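Local coordinates for protein DNA helicase uvsW (Enterobacteria phage T4, PDB 1RIF) that couples ATP hydrolysis to 3'-5' translocation and duplex DNA unwinding, catalyses Holliday-junction branch migration and helps reorganize stalled replication forks, at residues Arg141-Leu153 with Met173-Met187. The protein carries 1 engineered substitution. Numbering follows the deposited sequence.
Sequences RSLIQALLARYYL and MADDFVDYRLFSHAM. Engineered in segment 141-153: Arg141 (natural residue Lys).
Phe177 lies with one ring face against the backbone of Ala146: Ala146 CA stands 3.9 Å from the ring centroid, displaced toward the rim. With Ser142, Gln145 and Ala149 around it, the ring is a knob in a hole of helix 141-153. The segment axes come within 9.8 Å and cross at -71°.

At one end, Leu143 CD1 sits over the centre of the Tyr180 ring, 3.8 Å from its centroid and only 5° off the normal. With CG of Leu143 anti to the backbone N (chi1 -177°), chi2 then turns CD1 over the ring. Tyr180 OH reaches Ser142 OG at 2.5 Å, a very short hydrogen bond in the ring plane.

After Arg181, which has left helical geometry with a positive phi, Leu182 CD1 packs on Ala146 CB (3.8 Å) and Leu147. Leu182 O accepts a 3.3 Å hydrogen bond from Arg150 NH2 and a weak one from Arg150 NE, while Arg150 NH1 forms a salt bridge with Glu154. Phe183 wedges its CZ against Ala149 CB (3.6 Å).

Ser142, like the engineered Arg141, belongs to the predicted ATP-binding site of the RecA-like domain in this N-terminal part of the helicase; the contact thus joins the P-loop helix to helix 167-180. Beneath them runs the parallel sheet: Phe177 and Met173 touch Ile162 of strand 159-163, and Ala149 touches Met230 of strand 226-232, while helix 116-128 packs against Leu143.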
loop_
_atom_site.group_PDB
_atom_site.type_symbol
_atom_site.label_atom_id
_atom_site.label_comp_id
_atom_site.label_asym_id
_atom_site.label_seq_id
_atom_site.Cartn_x
_atom_site.Cartn_y
_atom_site.Cartn_z
ATOM N N ARG A 141 6.879 5.211 -13.842
ATOM C CA ARG A 141 6.596 4.985 -12.435
ATOM C C ARG A 141 7.782 4.689 -11.560
ATOM O O ARG A 141 7.680 4.840 -10.357
ATOM C CB ARG A 141 5.604 3.844 -12.263
ATOM C CG ARG A 141 4.284 4.026 -12.966
ATOM C CD ARG A 141 3.518 2.761 -12.787
ATOM N NE ARG A 141 2.365 2.667 -13.659
ATOM C CZ ARG A 141 1.748 1.522 -13.913
ATOM N NH1 ARG A 141 2.196 0.399 -13.357
ATOM N NH2 ARG A 141 0.686 1.500 -14.711
ATOM N N SER A 142 8.895 4.250 -12.139
ATOM C CA SER A 142 10.068 3.929 -11.326
ATOM C C SER A 142 10.605 5.170 -10.638
ATOM O O SER A 142 11.100 5.086 -9.516
ATOM C CB SER A 142 11.171 3.290 -12.171
ATOM O OG SER A 142 11.650 4.176 -13.169
ATOM N N LEU A 143 10.500 6.320 -11.307
ATOM C CA LEU A 143 10.974 7.581 -10.738
ATOM C C LEU A 143 10.023 8.032 -9.636
ATOM O O LEU A 143 10.455 8.608 -8.636
ATOM C CB LEU A 143 11.075 8.670 -11.814
ATOM C CG LEU A 143 11.625 10.037 -11.357
ATOM C CD1 LEU A 143 13.006 9.872 -10.714
ATOM C CD2 LEU A 143 11.712 10.974 -12.546
ATOM N N ILE A 144 8.728 7.775 -9.823
ATOM C CA ILE A 144 7.731 8.141 -8.817
ATOM C C ILE A 144 8.018 7.322 -7.570
ATOM O O ILE A 144 8.024 7.842 -6.461
ATOM C CB ILE A 144 6.293 7.843 -9.305
ATOM C CG1 ILE A 144 5.926 8.807 -10.439
ATOM C CG2 ILE A 144 5.319 7.957 -8.136
ATOM C CD1 ILE A 144 4.491 8.683 -10.944
ATOM N N GLN A 145 8.265 6.032 -7.767
ATOM C CA GLN A 145 8.575 5.132 -6.666
ATOM C C GLN A 145 9.909 5.501 -5.998
ATOM O O GLN A 145 10.033 5.458 -4.773
ATOM C CB GLN A 145 8.593 3.689 -7.180
ATOM C CG GLN A 145 7.195 3.136 -7.422
ATOM C CD GLN A 145 7.197 1.798 -8.136
ATOM O OE1 GLN A 145 7.434 1.733 -9.339
ATOM N NE2 GLN A 145 6.943 0.725 -7.398
ATOM N N ALA A 146 10.901 5.872 -6.805
ATOM C CA ALA A 146 12.215 6.270 -6.283
ATOM C C ALA A 146 12.099 7.534 -5.432
ATOM O O ALA A 146 12.712 7.633 -4.374
ATOM C CB ALA A 146 13.194 6.515 -7.432
ATOM N N LEU A 147 11.311 8.500 -5.894
ATOM C CA LEU A 147 11.140 9.746 -5.149
ATOM C C LEU A 147 10.419 9.509 -3.823
ATOM O O LEU A 147 10.780 10.082 -2.796
ATOM C CB LEU A 147 10.388 10.771 -6.003
ATOM C CG LEU A 147 11.253 11.294 -7.151
ATOM C CD1 LEU A 147 10.473 12.252 -8.034
ATOM C CD2 LEU A 147 12.460 11.991 -6.548
ATOM N N LEU A 148 9.401 8.657 -3.856
ATOM C CA LEU A 148 8.644 8.309 -2.663
ATOM C C LEU A 148 9.559 7.625 -1.634
ATOM O O LEU A 148 9.508 7.953 -0.451
ATOM C CB LEU A 148 7.483 7.382 -3.044
ATOM C CG LEU A 148 6.287 8.066 -3.698
ATOM C CD1 LEU A 148 5.418 7.005 -4.345
ATOM C CD2 LEU A 148 5.506 8.863 -2.666
ATOM N N ALA A 149 10.394 6.687 -2.085
ATOM C CA ALA A 149 11.320 5.989 -1.186
ATOM C C ALA A 149 12.414 6.937 -0.648
ATOM O O ALA A 149 12.768 6.874 0.531
ATOM C CB ALA A 149 11.948 4.791 -1.901
ATOM N N ARG A 150 12.939 7.808 -1.514
ATOM C CA ARG A 150 13.954 8.806 -1.136
ATOM C C ARG A 150 13.410 9.680 -0.000
ATOM O O ARG A 150 14.073 9.903 1.011
ATOM C CB ARG A 150 14.244 9.739 -2.313
ATOM C CG ARG A 150 15.684 10.195 -2.485
ATOM C CD ARG A 150 16.410 10.576 -1.212
ATOM N NE ARG A 150 17.724 9.939 -1.241
ATOM C CZ ARG A 150 18.847 10.454 -0.751
ATOM N NH1 ARG A 150 18.854 11.641 -0.168
ATOM N NH2 ARG A 150 19.977 9.773 -0.872
ATOM N N TYR A 151 12.204 10.205 -0.202
ATOM C CA TYR A 151 11.571 11.051 0.791
ATOM C C TYR A 151 11.494 10.340 2.126
ATOM O O TYR A 151 11.888 10.890 3.143
ATOM C CB TYR A 151 10.156 11.430 0.360
ATOM C CG TYR A 151 9.444 12.262 1.397
ATOM C CD1 TYR A 151 9.555 13.652 1.399
ATOM C CD2 TYR A 151 8.725 11.656 2.431
ATOM C CE1 TYR A 151 8.974 14.419 2.406
ATOM C CE2 TYR A 151 8.143 12.414 3.443
ATOM C CZ TYR A 151 8.272 13.794 3.424
ATOM O OH TYR A 151 7.702 14.552 4.423
ATOM N N TYR A 152 10.967 9.122 2.121
ATOM C CA TYR A 152 10.839 8.346 3.349
ATOM C C TYR A 152 12.204 8.103 3.993
ATOM O O TYR A 152 12.383 8.276 5.202
ATOM C CB TYR A 152 10.180 6.995 3.066
ATOM C CG TYR A 152 9.972 6.197 4.322
ATOM C CD1 TYR A 152 8.840 6.391 5.118
ATOM C CD2 TYR A 152 10.960 5.329 4.779
ATOM C CE1 TYR A 152 8.706 5.749 6.344
ATOM C CE2 TYR A 152 10.838 4.685 5.997
ATOM C CZ TYR A 152 9.715 4.900 6.781
ATOM O OH TYR A 152 9.636 4.296 8.021
ATOM N N LEU A 153 13.160 7.690 3.170
ATOM C CA LEU A 153 14.519 7.403 3.619
ATOM C C LEU A 153 15.083 8.583 4.415
ATOM O O LEU A 153 15.645 8.412 5.500
ATOM C CB LEU A 153 15.388 7.094 2.388
ATOM C CG LEU A 153 16.739 6.357 2.393
ATOM C CD1 LEU A 153 17.856 7.345 2.466
ATOM C CD2 LEU A 153 16.806 5.339 3.516
ATOM N N MET A 173 14.198 -2.673 -11.081
ATOM C CA MET A 173 13.844 -1.608 -10.148
ATOM C C MET A 173 15.067 -1.122 -9.385
ATOM O O MET A 173 15.261 0.078 -9.206
ATOM C CB MET A 173 12.783 -2.101 -9.153
ATOM C CG MET A 173 12.235 -1.024 -8.203
ATOM S SD MET A 173 11.147 0.193 -9.000
ATOM C CE MET A 173 9.573 -0.638 -8.838
ATOM N N ALA A 174 15.876 -2.072 -8.925
ATOM C CA ALA A 174 17.085 -1.770 -8.169
ATOM C C ALA A 174 18.052 -1.006 -9.058
ATOM O O ALA A 174 18.669 -0.033 -8.630
ATOM C CB ALA A 174 17.726 -3.064 -7.672
ATOM N N ASP A 175 18.179 -1.445 -10.304
ATOM C CA ASP A 175 19.068 -0.781 -11.234
ATOM C C ASP A 175 18.579 0.633 -11.551
ATOM O O ASP A 175 19.389 1.559 -11.635
ATOM C CB ASP A 175 19.191 -1.602 -12.518
ATOM C CG ASP A 175 19.979 -2.881 -12.315
ATOM O OD1 ASP A 175 20.508 -3.076 -11.201
ATOM O OD2 ASP A 175 20.073 -3.687 -13.268
ATOM N N ASP A 176 17.264 0.809 -11.717
ATOM C CA ASP A 176 16.720 2.131 -12.013
ATOM C C ASP A 176 17.050 3.106 -10.897
ATOM O O ASP A 176 17.544 4.201 -11.154
ATOM C CB ASP A 176 15.204 2.078 -12.188
ATOM C CG ASP A 176 14.780 1.321 -13.430
ATOM O OD1 ASP A 176 15.602 1.181 -14.363
ATOM O OD2 ASP A 176 13.610 0.878 -13.479
ATOM N N PHE A 177 16.760 2.703 -9.659
ATOM C CA PHE A 177 17.015 3.529 -8.472
ATOM C C PHE A 177 18.459 4.008 -8.419
ATOM O O PHE A 177 18.729 5.151 -8.046
ATOM C CB PHE A 177 16.695 2.734 -7.191
ATOM C CG PHE A 177 15.228 2.744 -6.800
ATOM C CD1 PHE A 177 14.221 2.745 -7.768
ATOM C CD2 PHE A 177 14.857 2.747 -5.454
ATOM C CE1 PHE A 177 12.873 2.752 -7.397
ATOM C CE2 PHE A 177 13.509 2.754 -5.082
ATOM C CZ PHE A 177 12.522 2.757 -6.052
ATOM N N VAL A 178 19.388 3.131 -8.783
ATOM C CA VAL A 178 20.803 3.484 -8.774
ATOM C C VAL A 178 21.143 4.365 -9.985
ATOM O O VAL A 178 22.006 5.240 -9.898
ATOM C CB VAL A 178 21.700 2.204 -8.760
ATOM C CG1 VAL A 178 23.178 2.585 -8.760
ATOM C CG2 VAL A 178 21.392 1.363 -7.521
ATOM N N ASP A 179 20.464 4.154 -11.113
ATOM C CA ASP A 179 20.732 4.975 -12.293
ATOM C C ASP A 179 20.339 6.427 -12.022
ATOM O O ASP A 179 21.031 7.359 -12.454
ATOM C CB ASP A 179 19.977 4.452 -13.517
ATOM C CG ASP A 179 20.358 5.184 -14.798
ATOM O OD1 ASP A 179 21.564 5.251 -15.109
ATOM O OD2 ASP A 179 19.455 5.687 -15.500
ATOM N N TYR A 180 19.235 6.612 -11.301
ATOM C CA TYR A 180 18.755 7.953 -10.952
ATOM C C TYR A 180 19.761 8.641 -10.031
ATOM O O TYR A 180 19.883 9.877 -10.010
ATOM C CB TYR A 180 17.413 7.860 -10.223
ATOM C CG TYR A 180 16.269 7.404 -11.084
ATOM C CD1 TYR A 180 15.365 6.452 -10.619
ATOM C CD2 TYR A 180 16.076 7.936 -12.363
ATOM C CE1 TYR A 180 14.301 6.037 -11.399
ATOM C CE2 TYR A 180 15.010 7.528 -13.152
ATOM C CZ TYR A 180 14.131 6.577 -12.659
ATOM O OH TYR A 180 13.072 6.161 -13.428
ATOM N N ARG A 181 20.457 7.802 -9.266
ATOM C CA ARG A 181 21.464 8.205 -8.296
ATOM C C ARG A 181 20.844 8.669 -6.992
ATOM O O ARG A 181 21.457 9.424 -6.237
ATOM C CB ARG A 181 22.379 9.284 -8.866
ATOM C CG ARG A 181 23.126 8.829 -10.100
ATOM C CD ARG A 181 24.239 9.783 -10.457
ATOM N NE ARG A 181 24.665 9.595 -11.838
ATOM C CZ ARG A 181 25.709 10.207 -12.381
ATOM N NH1 ARG A 181 26.432 11.041 -11.649
ATOM N NH2 ARG A 181 26.024 9.989 -13.653
ATOM N N LEU A 182 19.622 8.210 -6.734
ATOM C CA LEU A 182 18.933 8.540 -5.490
ATOM C C LEU A 182 19.294 7.475 -4.445
ATOM O O LEU A 182 19.132 7.687 -3.242
ATOM C CB LEU A 182 17.415 8.581 -5.715
ATOM C CG LEU A 182 16.913 9.687 -6.650
ATOM C CD1 LEU A 182 15.440 9.482 -6.961
ATOM C CD2 LEU A 182 17.149 11.045 -6.007
ATOM N N PHE A 183 19.801 6.341 -4.924
ATOM C CA PHE A 183 20.204 5.227 -4.070
ATOM C C PHE A 183 21.445 4.545 -4.633
ATOM O O PHE A 183 21.769 4.702 -5.809
ATOM C CB PHE A 183 19.094 4.157 -3.980
ATOM C CG PHE A 183 17.822 4.635 -3.345
ATOM C CD1 PHE A 183 16.889 5.358 -4.081
ATOM C CD2 PHE A 183 17.565 4.378 -1.999
ATOM C CE1 PHE A 183 15.713 5.822 -3.485
ATOM C CE2 PHE A 183 16.393 4.837 -1.393
ATOM C CZ PHE A 183 15.466 5.563 -2.144
ATOM N N SER A 184 22.126 3.782 -3.782
ATOM C CA SER A 184 23.299 3.005 -4.183
ATOM C C SER A 184 22.883 1.539 -3.993
ATOM O O SER A 184 21.927 1.263 -3.261
ATOM C CB SER A 184 24.496 3.328 -3.290
ATOM O OG SER A 184 24.270 2.895 -1.964
ATOM N N HIS A 185 23.574 0.600 -4.640
ATOM C CA HIS A 185 23.199 -0.811 -4.502
ATOM C C HIS A 185 23.286 -1.377 -3.096
ATOM O O HIS A 185 22.452 -2.203 -2.704
ATOM C CB HIS A 185 24.002 -1.688 -5.461
ATOM C CG HIS A 185 23.368 -1.812 -6.811
ATOM N ND1 HIS A 185 23.887 -1.211 -7.939
ATOM C CD2 HIS A 185 22.214 -2.407 -7.197
ATOM C CE1 HIS A 185 23.080 -1.431 -8.961
ATOM N NE2 HIS A 185 22.057 -2.153 -8.537
ATOM N N ALA A 186 24.281 -0.936 -2.329
ATOM C CA ALA A 186 24.438 -1.417 -0.963
ATOM C C ALA A 186 23.194 -1.081 -0.136
ATOM O O ALA A 186 22.956 -1.673 0.918
ATOM C CB ALA A 186 25.680 -0.798 -0.330
ATOM N N MET A 187 22.400 -0.136 -0.630
ATOM C CA MET A 187 21.174 0.304 0.040
ATOM C C MET A 187 19.910 -0.469 -0.396
ATOM O O MET A 187 18.829 -0.288 0.172
ATOM C CB MET A 187 20.944 1.793 -0.249
ATOM C CG MET A 187 22.080 2.725 0.146
ATOM S SD MET A 187 21.788 4.401 -0.489
ATOM C CE MET A 187 20.484 4.983 0.606
#